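Aromatic-amino-acid aminotransferase (Burkholderia pseudomallei, PDB 4F4E) probably catalyses pyridoxal-phosphate-dependent transfer of amino groups between aromatic amino acids such as tyrosine and 2-oxoglutarate, working as a homodimer. Local coordinates at residues A[132-137]-A[157-162]; A[238-243]-A[339-344]; A[350-355]-A[413-418]. All coordinates share one frame; numbering follows the deposited sequence.

Contact 1. Residues A[132-137]-A[157-162]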
loop_
_atom_site.group_PDB
_atom_site.type_symbol
_atom_site.label_atom_id
_atom_site.label_comp_id
_atom_site.label_asym_id
_atom_site.label_seq_id
_atom_site.Cartn_x
_atom_site.Cartn_y
_atom_site.Cartn_z
ATOM N N ILE A 132 4.007 -5.428 -7.250
ATOM C CA ILE A 132 3.000 -6.415 -7.624
ATOM C C ILE A 132 3.376 -7.153 -8.909
ATOM O O ILE A 132 3.153 -8.362 -9.007
ATOM C CB ILE A 132 1.556 -5.862 -7.580
ATOM C CG1 ILE A 132 1.301 -4.794 -8.600
ATOM C CG2 ILE A 132 1.197 -5.389 -6.154
ATOM C CD1 ILE A 132 -0.180 -4.366 -8.647
ATOM N N GLY A 133 3.987 -6.436 -9.869
ATOM C CA GLY A 133 4.498 -7.044 -11.059
ATOM C C GLY A 133 5.610 -8.045 -10.749
ATOM O O GLY A 133 5.615 -9.160 -11.293
ATOM N N ALA A 134 6.554 -7.626 -9.904
ATOM C CA ALA A 134 7.704 -8.441 -9.499
ATOM C C ALA A 134 7.201 -9.722 -8.816
ATOM O O ALA A 134 7.623 -10.838 -9.145
ATOM C CB ALA A 134 8.640 -7.654 -8.558
ATOM N N ASP A 135 6.261 -9.562 -7.889
ATOM C CA ASP A 135 5.794 -10.726 -7.170
ATOM C C ASP A 135 5.071 -11.690 -8.121
ATOM O O ASP A 135 5.262 -12.903 -8.001
ATOM C CB ASP A 135 4.859 -10.408 -6.005
ATOM C CG ASP A 135 5.566 -9.752 -4.803
ATOM O OD1 ASP A 135 6.823 -9.769 -4.720
ATOM O OD2 ASP A 135 4.795 -9.229 -3.952
ATOM N N PHE A 136 4.265 -11.184 -9.033
ATOM C CA PHE A 136 3.605 -12.043 -10.012
ATOM C C PHE A 136 4.643 -12.699 -10.927
ATOM O O PHE A 136 4.564 -13.904 -11.206
ATOM C CB PHE A 136 2.609 -11.219 -10.830
ATOM C CG PHE A 136 1.948 -11.964 -11.949
ATOM C CD1 PHE A 136 1.253 -13.150 -11.727
ATOM C CD2 PHE A 136 1.984 -11.457 -13.239
ATOM C CE1 PHE A 136 0.628 -13.823 -12.770
ATOM C CE2 PHE A 136 1.345 -12.117 -14.284
ATOM C CZ PHE A 136 0.675 -13.299 -14.054
ATOM N N LEU A 137 5.612 -11.914 -11.397
ATOM C CA LEU A 137 6.680 -12.482 -12.239
ATOM C C LEU A 137 7.417 -13.635 -11.556
ATOM O O LEU A 137 7.757 -14.624 -12.199
ATOM C CB LEU A 137 7.633 -11.393 -12.719
ATOM C CG LEU A 137 7.130 -10.660 -13.984
ATOM C CD1 LEU A 137 7.765 -9.297 -14.128
ATOM C CD2 LEU A 137 7.348 -11.518 -15.276
ATOM N N ARG A 157 16.968 -2.055 -7.988
ATOM C CA ARG A 157 17.736 -3.203 -7.520
ATOM C C ARG A 157 17.168 -3.729 -6.202
ATOM O O ARG A 157 16.964 -4.930 -6.061
ATOM C CB ARG A 157 19.221 -2.836 -7.343
ATOM C CG ARG A 157 20.057 -4.043 -6.879
ATOM C CD ARG A 157 21.520 -3.698 -6.757
ATOM N NE ARG A 157 22.067 -3.451 -8.075
ATOM C CZ ARG A 157 22.520 -4.393 -8.901
ATOM N NH1 ARG A 157 22.476 -5.661 -8.578
ATOM N NH2 ARG A 157 22.995 -4.039 -10.087
ATOM N N ALA A 158 16.896 -2.819 -5.259
ATOM C CA ALA A 158 16.434 -3.222 -3.934
ATOM C C ALA A 158 15.103 -3.974 -4.029
ATOM O O ALA A 158 14.921 -5.008 -3.412
ATOM C CB ALA A 158 16.296 -1.999 -3.035
ATOM N N LEU A 159 14.176 -3.452 -4.832
ATOM C CA LEU A 159 12.852 -4.075 -4.955
ATOM C C LEU A 159 12.868 -5.474 -5.576
ATOM O O LEU A 159 12.263 -6.410 -5.070
ATOM C CB LEU A 159 11.891 -3.124 -5.703
ATOM C CG LEU A 159 10.451 -3.587 -5.853
ATOM C CD1 LEU A 159 9.477 -2.356 -5.865
ATOM C CD2 LEU A 159 10.255 -4.444 -7.108
ATOM N N PHE A 160 13.579 -5.641 -6.673
ATOM C CA PHE A 160 13.601 -6.905 -7.354
ATOM C C PHE A 160 14.436 -7.922 -6.586
ATOM O O PHE A 160 14.065 -9.092 -6.550
ATOM C CB PHE A 160 14.083 -6.733 -8.796
ATOM C CG PHE A 160 13.038 -6.143 -9.682
ATOM C CD1 PHE A 160 12.001 -6.925 -10.135
ATOM C CD2 PHE A 160 13.034 -4.788 -9.998
ATOM C CE1 PHE A 160 10.987 -6.400 -10.959
ATOM C CE2 PHE A 160 12.045 -4.253 -10.823
ATOM C CZ PHE A 160 11.028 -5.057 -11.315
ATOM N N ASP A 161 15.510 -7.482 -5.925
ATOM C CA ASP A 161 16.244 -8.402 -5.084
ATOM C C ASP A 161 15.368 -8.904 -3.918
ATOM O O ASP A 161 15.355 -10.096 -3.625
ATOM C CB ASP A 161 17.514 -7.745 -4.579
ATOM C CG ASP A 161 18.336 -8.661 -3.747
ATOM O OD1 ASP A 161 19.092 -9.454 -4.325
ATOM O OD2 ASP A 161 18.217 -8.552 -2.528
ATOM N N MET A 162 14.651 -8.004 -3.259
ATOM C CA MET A 162 13.707 -8.409 -2.190
ATOM C C MET A 162 12.573 -9.278 -2.687
ATOM O O MET A 162 12.032 -10.113 -1.939
ATOM C CB MET A 162 13.138 -7.174 -1.502
ATOM C CG MET A 162 12.204 -7.480 -0.351
ATOM S SD MET A 162 13.044 -8.238 1.085
ATOM C CE MET A 162 14.526 -7.265 1.213
#

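Contact 2. Residues A[238-243]-A[339-344]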
loop_
_atom_site.group_PDB
_atom_site.type_symbol
_atom_site.label_atom_id
_atom_site.label_comp_id
_atom_site.label_asym_id
_atom_site.label_seq_id
_atom_site.Cartn_x
_atom_site.Cartn_y
_atom_site.Cartn_z
ATOM N N GLN A 238 5.684 10.796 -17.215
ATOM C CA GLN A 238 4.945 11.078 -18.423
ATOM C C GLN A 238 4.495 12.527 -18.374
ATOM O O GLN A 238 3.721 12.899 -17.515
ATOM C CB GLN A 238 3.726 10.165 -18.592
ATOM C CG GLN A 238 3.040 10.349 -19.938
ATOM C CD GLN A 238 1.881 9.386 -20.154
ATOM O OE1 GLN A 238 1.503 8.607 -19.239
ATOM N NE2 GLN A 238 1.312 9.433 -21.325
ATOM N N GLY A 239 5.003 13.321 -19.307
ATOM C CA GLY A 239 4.742 14.764 -19.356
ATOM C C GLY A 239 5.932 15.649 -19.050
ATOM O O GLY A 239 5.879 16.856 -19.312
ATOM N N PHE A 240 6.997 15.082 -18.483
ATOM C CA PHE A 240 8.183 15.905 -18.164
ATOM C C PHE A 240 9.245 15.974 -19.273
ATOM O O PHE A 240 10.249 16.705 -19.123
ATOM C CB PHE A 240 8.833 15.446 -16.864
ATOM C CG PHE A 240 8.033 15.796 -15.648
ATOM C CD1 PHE A 240 8.143 17.043 -15.082
ATOM C CD2 PHE A 240 7.150 14.895 -15.098
ATOM C CE1 PHE A 240 7.410 17.377 -13.937
ATOM C CE2 PHE A 240 6.443 15.217 -13.971
ATOM C CZ PHE A 240 6.562 16.463 -13.401
ATOM N N GLY A 241 9.096 15.154 -20.300
ATOM C CA GLY A 241 10.126 15.034 -21.328
ATOM C C GLY A 241 9.796 15.926 -22.513
ATOM O O GLY A 241 10.321 17.040 -22.649
ATOM N N GLU A 242 8.919 15.451 -23.375
ATOM C CA GLU A 242 8.484 16.274 -24.501
ATOM C C GLU A 242 7.023 16.706 -24.393
ATOM O O GLU A 242 6.678 17.889 -24.585
ATOM C CB GLU A 242 8.711 15.513 -25.804
ATOM C CG GLU A 242 8.214 16.246 -27.041
ATOM C CD GLU A 242 9.005 17.521 -27.338
ATOM O OE1 GLU A 242 10.176 17.706 -26.860
ATOM O OE2 GLU A 242 8.450 18.347 -28.103
ATOM N N SER A 243 6.150 15.741 -24.174
ATOM C CA SER A 243 4.724 15.994 -24.030
ATOM C C SER A 243 4.111 14.760 -23.422
ATOM O O SER A 243 4.718 13.705 -23.421
ATOM C CB SER A 243 4.063 16.262 -25.385
ATOM O OG SER A 243 4.159 15.108 -26.236
ATOM N N ASP A 339 8.396 22.971 -18.802
ATOM C CA ASP A 339 9.088 24.106 -19.408
ATOM C C ASP A 339 9.995 24.822 -18.411
ATOM O O ASP A 339 11.029 25.376 -18.817
ATOM C CB ASP A 339 8.071 25.077 -19.988
ATOM C CG ASP A 339 7.396 24.554 -21.297
ATOM O OD1 ASP A 339 7.833 23.593 -21.966
ATOM O OD2 ASP A 339 6.426 25.192 -21.648
ATOM N N ARG A 340 9.623 24.860 -17.128
ATOM C CA ARG A 340 10.494 25.528 -16.139
ATOM C C ARG A 340 11.792 24.757 -15.993
ATOM O O ARG A 340 12.853 25.348 -15.952
ATOM C CB ARG A 340 9.860 25.717 -14.766
ATOM C CG ARG A 340 10.664 26.717 -13.947
ATOM C CD ARG A 340 10.456 26.542 -12.470
ATOM N NE ARG A 340 11.009 25.290 -11.987
ATOM C CZ ARG A 340 10.793 24.829 -10.771
ATOM N NH1 ARG A 340 10.018 25.530 -9.923
ATOM N NH2 ARG A 340 11.344 23.687 -10.405
ATOM N N ILE A 341 11.718 23.432 -15.962
ATOM C CA ILE A 341 12.927 22.621 -15.917
ATOM C C ILE A 341 13.842 22.911 -17.094
ATOM O O ILE A 341 15.044 23.037 -16.930
ATOM C CB ILE A 341 12.618 21.102 -15.815
ATOM C CG1 ILE A 341 11.922 20.764 -14.488
ATOM C CG2 ILE A 341 13.906 20.281 -16.007
ATOM C CD1 ILE A 341 11.296 19.340 -14.514
ATOM N N ARG A 342 13.271 22.987 -18.286
ATOM C CA ARG A 342 14.029 23.295 -19.498
ATOM C C ARG A 342 14.685 24.679 -19.393
ATOM O O ARG A 342 15.812 24.870 -19.853
ATOM C CB ARG A 342 13.103 23.277 -20.705
ATOM C CG ARG A 342 12.589 21.913 -21.124
ATOM C CD ARG A 342 11.732 22.020 -22.375
ATOM N NE ARG A 342 11.292 20.719 -22.887
ATOM C CZ ARG A 342 10.551 20.566 -23.983
ATOM N NH1 ARG A 342 10.134 21.625 -24.690
ATOM N NH2 ARG A 342 10.248 19.355 -24.408
ATOM N N ALA A 343 13.962 25.630 -18.821
ATOM C CA ALA A 343 14.486 27.004 -18.683
ATOM C C ALA A 343 15.711 26.986 -17.734
ATOM O O ALA A 343 16.712 27.717 -17.942
ATOM C CB ALA A 343 13.420 27.923 -18.107
ATOM N N MET A 344 15.628 26.149 -16.708
ATOM C CA MET A 344 16.715 26.058 -15.713
ATOM C C MET A 344 17.905 25.359 -16.330
ATOM O O MET A 344 19.055 25.789 -16.127
ATOM C CB MET A 344 16.254 25.358 -14.424
ATOM C CG MET A 344 15.230 26.113 -13.600
ATOM S SD MET A 344 15.808 27.731 -13.053
ATOM C CE MET A 344 15.179 28.796 -14.342
HETATM O O HOH W 1 12.218 18.537 -21.452
#

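Contact 3. Residues A[350-355]-A[413-418]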
loop_
_atom_site.group_PDB
_atom_site.type_symbol
_atom_site.label_atom_id
_atom_site.label_comp_id
_atom_site.label_asym_id
_atom_site.label_seq_id
_atom_site.Cartn_x
_atom_site.Cartn_y
_atom_site.Cartn_z
ATOM N N GLU A 350 23.888 28.358 -20.230
ATOM C CA GLU A 350 24.306 29.696 -20.668
ATOM C C GLU A 350 25.288 30.322 -19.668
ATOM O O GLU A 350 26.291 30.947 -20.063
ATOM C CB GLU A 350 23.124 30.649 -20.804
ATOM C CG GLU A 350 22.143 30.438 -21.946
ATOM C CD GLU A 350 20.815 31.198 -21.698
ATOM O OE1 GLU A 350 20.506 31.569 -20.529
ATOM O OE2 GLU A 350 20.069 31.426 -22.674
ATOM N N ARG A 351 24.957 30.215 -18.385
ATOM C CA ARG A 351 25.755 30.830 -17.338
ATOM C C ARG A 351 27.146 30.230 -17.213
ATOM O O ARG A 351 28.117 30.963 -17.003
ATOM C CB ARG A 351 25.010 30.752 -16.002
ATOM C CG ARG A 351 23.846 31.722 -15.946
ATOM C CD ARG A 351 22.920 31.361 -14.815
ATOM N NE ARG A 351 21.923 32.380 -14.575
ATOM C CZ ARG A 351 20.906 32.648 -15.384
ATOM N NH1 ARG A 351 20.685 31.957 -16.502
ATOM N NH2 ARG A 351 20.093 33.628 -15.075
ATOM N N LEU A 352 27.244 28.895 -17.352
ATOM C CA LEU A 352 28.536 28.230 -17.268
ATOM C C LEU A 352 29.373 28.509 -18.494
ATOM O O LEU A 352 30.584 28.618 -18.394
ATOM C CB LEU A 352 28.350 26.728 -17.023
ATOM C CG LEU A 352 27.784 26.398 -15.644
ATOM C CD1 LEU A 352 27.406 24.941 -15.533
ATOM C CD2 LEU A 352 28.742 26.786 -14.510
ATOM N N LYS A 353 28.744 28.684 -19.649
ATOM C CA LYS A 353 29.440 29.178 -20.797
ATOM C C LYS A 353 30.005 30.589 -20.601
ATOM O O LYS A 353 31.184 30.833 -20.917
ATOM C CB LYS A 353 28.523 29.210 -22.015
ATOM C CG LYS A 353 29.282 29.546 -23.274
ATOM C CD LYS A 353 28.408 29.493 -24.519
ATOM C CE LYS A 353 29.175 30.071 -25.696
ATOM N NZ LYS A 353 28.677 29.516 -26.986
ATOM N N ALA A 354 29.159 31.506 -20.128
ATOM C CA ALA A 354 29.562 32.909 -19.958
ATOM C C ALA A 354 30.674 33.000 -18.926
ATOM O O ALA A 354 31.497 33.923 -18.981
ATOM C CB ALA A 354 28.374 33.770 -19.551
ATOM N N ALA A 355 30.674 32.059 -17.977
ATOM C CA ALA A 355 31.637 32.048 -16.869
ATOM C C ALA A 355 33.065 31.650 -17.297
ATOM O O ALA A 355 34.027 31.827 -16.534
ATOM C CB ALA A 355 31.169 31.123 -15.768
ATOM N N ASN A 413 27.286 30.134 -10.189
ATOM C CA ASN A 413 28.497 30.793 -9.759
ATOM C C ASN A 413 29.320 29.889 -8.826
ATOM O O ASN A 413 30.544 29.878 -8.903
ATOM C CB ASN A 413 28.182 32.144 -9.087
ATOM C CG ASN A 413 27.652 33.175 -10.073
ATOM O OD1 ASN A 413 27.494 32.838 -11.244
ATOM N ND2 ASN A 413 27.392 34.424 -9.611
ATOM N N ALA A 414 28.658 29.145 -7.947
ATOM C CA ALA A 414 29.364 28.204 -7.081
ATOM C C ALA A 414 30.066 27.129 -7.920
ATOM O O ALA A 414 31.249 26.825 -7.717
ATOM C CB ALA A 414 28.431 27.593 -6.070
ATOM N N ILE A 415 29.369 26.589 -8.911
ATOM C CA ILE A 415 29.967 25.587 -9.805
ATOM C C ILE A 415 31.162 26.151 -10.551
ATOM O O ILE A 415 32.242 25.524 -10.605
ATOM C CB ILE A 415 28.915 24.988 -10.756
ATOM C CG1 ILE A 415 27.899 24.149 -9.966
ATOM C CG2 ILE A 415 29.569 24.126 -11.849
ATOM C CD1 ILE A 415 26.667 23.727 -10.731
ATOM N N ALA A 416 31.003 27.350 -11.090
ATOM C CA ALA A 416 32.108 28.031 -11.749
ATOM C C ALA A 416 33.333 28.202 -10.835
ATOM O O ALA A 416 34.503 28.024 -11.286
ATOM C CB ALA A 416 31.642 29.347 -12.310
ATOM N N ALA A 417 33.090 28.505 -9.561
ATOM C CA ALA A 417 34.146 28.651 -8.598
ATOM C C ALA A 417 34.883 27.334 -8.339
ATOM O O ALA A 417 36.109 27.337 -8.256
ATOM C CB ALA A 417 33.646 29.245 -7.307
ATOM N N VAL A 418 34.135 26.249 -8.208
ATOM C CA VAL A 418 34.710 24.930 -7.914
ATOM C C VAL A 418 35.479 24.405 -9.129
ATOM O O VAL A 418 36.535 23.772 -8.947
ATOM C CB VAL A 418 33.624 23.926 -7.529
ATOM C CG1 VAL A 418 34.127 22.487 -7.577
ATOM C CG2 VAL A 418 33.042 24.282 -6.156
#

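Contact 1. Residues A[132-137]-A[157-162]
Ala134, Phe160 and Leu159 carry a buried helix-helix contact in the large alpha/beta domain of this class I (fold type I) aminotransferase. Helix 125-140 meets helix 154-162, and the strand between them, 146-150, belongs to the central mixed sheet. It is a compact example of how two helices come together when one side of the interface is a single methyl group: the CA atoms of Ala134 and Phe160 lie 6.5 Å apart, and only 106 Å² is buried in all.

Ala134 gives the most surface. Its CB points at the other helix and is received by two side chains at once, which approach it from different residues of the same turn. The Phe160 ring meets it obliquely through its CD1-CE1 bond, CE1 lying 3.6 Å and CD1 3.8 Å from Ala134 CB. Leu159 contributes less area and arrives with one branch, its CD2 standing 3.9 Å from the same CB. Leu159 CG is anti to the backbone N (chi1 -177°), and this carries the isobutyl group across to helix 125-140, where it also rests on Thr127, Leu130 and Lys131.

Phe165 extends the apolar patch by touching both Phe160 and Leu137. The dimer interface is close by, since Thr304 of the second subunit packs on Leu159. Within helix 154-162 the two apolar neighbours brace each other: Leu159 CD2 sits 3.9 Å above the plane of the Phe160 ring, over its centre, on the same side of that plane as Ala134 CB.

Contact 2. Residues A[238-243]-A[339-344]
This is a mixed loop-to-helix contact, a polar cluster round Arg342 beside a smaller apolar touch, between Gly241, Glu242 and Phe240 on one side and Arg342 and Ile341 on the other. The loop 238-243 follows strand 230-235 of the large domain's central sheet. Segment 339-344 belongs to helix 324-354, which corresponds to the long helix that runs from the large to the small domain in aminotransferases of the aspartate aminotransferase type.

Arg342 supplies the largest share of the surface. Its chain is extended from CG to NE, which takes the guanidinium over to the loop, where both polar partners of NH2 lie at its edge. NH2 donates to Gly241 O at 2.9 Å (N-H...O 152°), approaching in the carbonyl plane on a lone pair. The same nitrogen forms a salt bridge with Glu242 OE1 at 3.0 Å, although the hydrogen bond within it is weak. Glu242 leaves its backbone pointing away from the helix, and the bend at chi2 (67°) brings the carboxylate back, with its plane 38° from that of the guanidinium.

A water completes the grip, donating to Gly241 O at 2.7 Å and accepting from Arg342 NE at 2.8 Å. On the apolar side, Ile341 CD1 touches Phe240 CD1 at 3.9 Å, the two side chains crossing at about a right angle. The Asp247 carboxylate accepts from the backbone nitrogens of Gly239, Gly241 and Glu242.

Two donors, Arg342 NH2 and the water, thus converge on the carbonyl oxygen of the buried Gly241, and the guanidinium charge probably polarises it.

Contact 3. Residues A[350-355]-A[413-418]
Ala355 N bonds to Arg351 O at 2.9 Å, a backbone i to i-4 hydrogen bond, and from the residue so held the methyl group faces helix 408-419. There it meets another methyl, Ala355 CB lying 3.9 Å from Ala416 CB. Between 350-355 and 413-418 the side chains that meet are all apolar, with small groups allowing close approach: the CA atoms of Ala355 and Ala416 are 6.5 Å apart.

Leu352, one turn earlier, provides the largest surface. With CG anti to its own carbonyl carbon (chi1 -68°), the side chain brings the CD2 branch to the facing helix. CD2 reaches Ile415 CG2 at 3.9 Å, the two side chains crossing at about a right angle, and it lies 4.1 Å from the backbone N of Ala416. The leucine methyl therefore spans two successive residues of the facing helix.

In the small domain of the aspartate aminotransferase fold, the C-terminal part of the long helix 324-354 packs on the C-terminal helix 408-419. Helix 408-419 is also covered by helix 378-388, through Ala414 and Ala417 on Phe388. Phe361 and Ile357, from the chain just beyond helix 324-354, touch Leu352 and Ala416 respectively. A salt bridge from Arg351 NE to Asp409 OD1 also links the helices, while NH1 of the same arginine bonds to Gly347 O in its own helix.

From the N terminus, the three contacts close in series, and none nests within or crosses another. Contact 1 closes the shortest loop, 19 residues holding strand 146-150, and joins two helices of the large domain beside the dimer interface. Contact 2 then spans 95 residues, bringing the loop after strand 230-235 to helix 324-354. Contact 3 starts further along that same helix and closes a 57-residue loop, tying the C-terminal part of that helix to helix 408-419. Contacts 2 and 3 therefore share one long element, their nearest atoms about 6 Å apart, whereas contact 1 lies across the chain's centre, about 30 Å from contact 2 and 42 Å from contact 3 between centres.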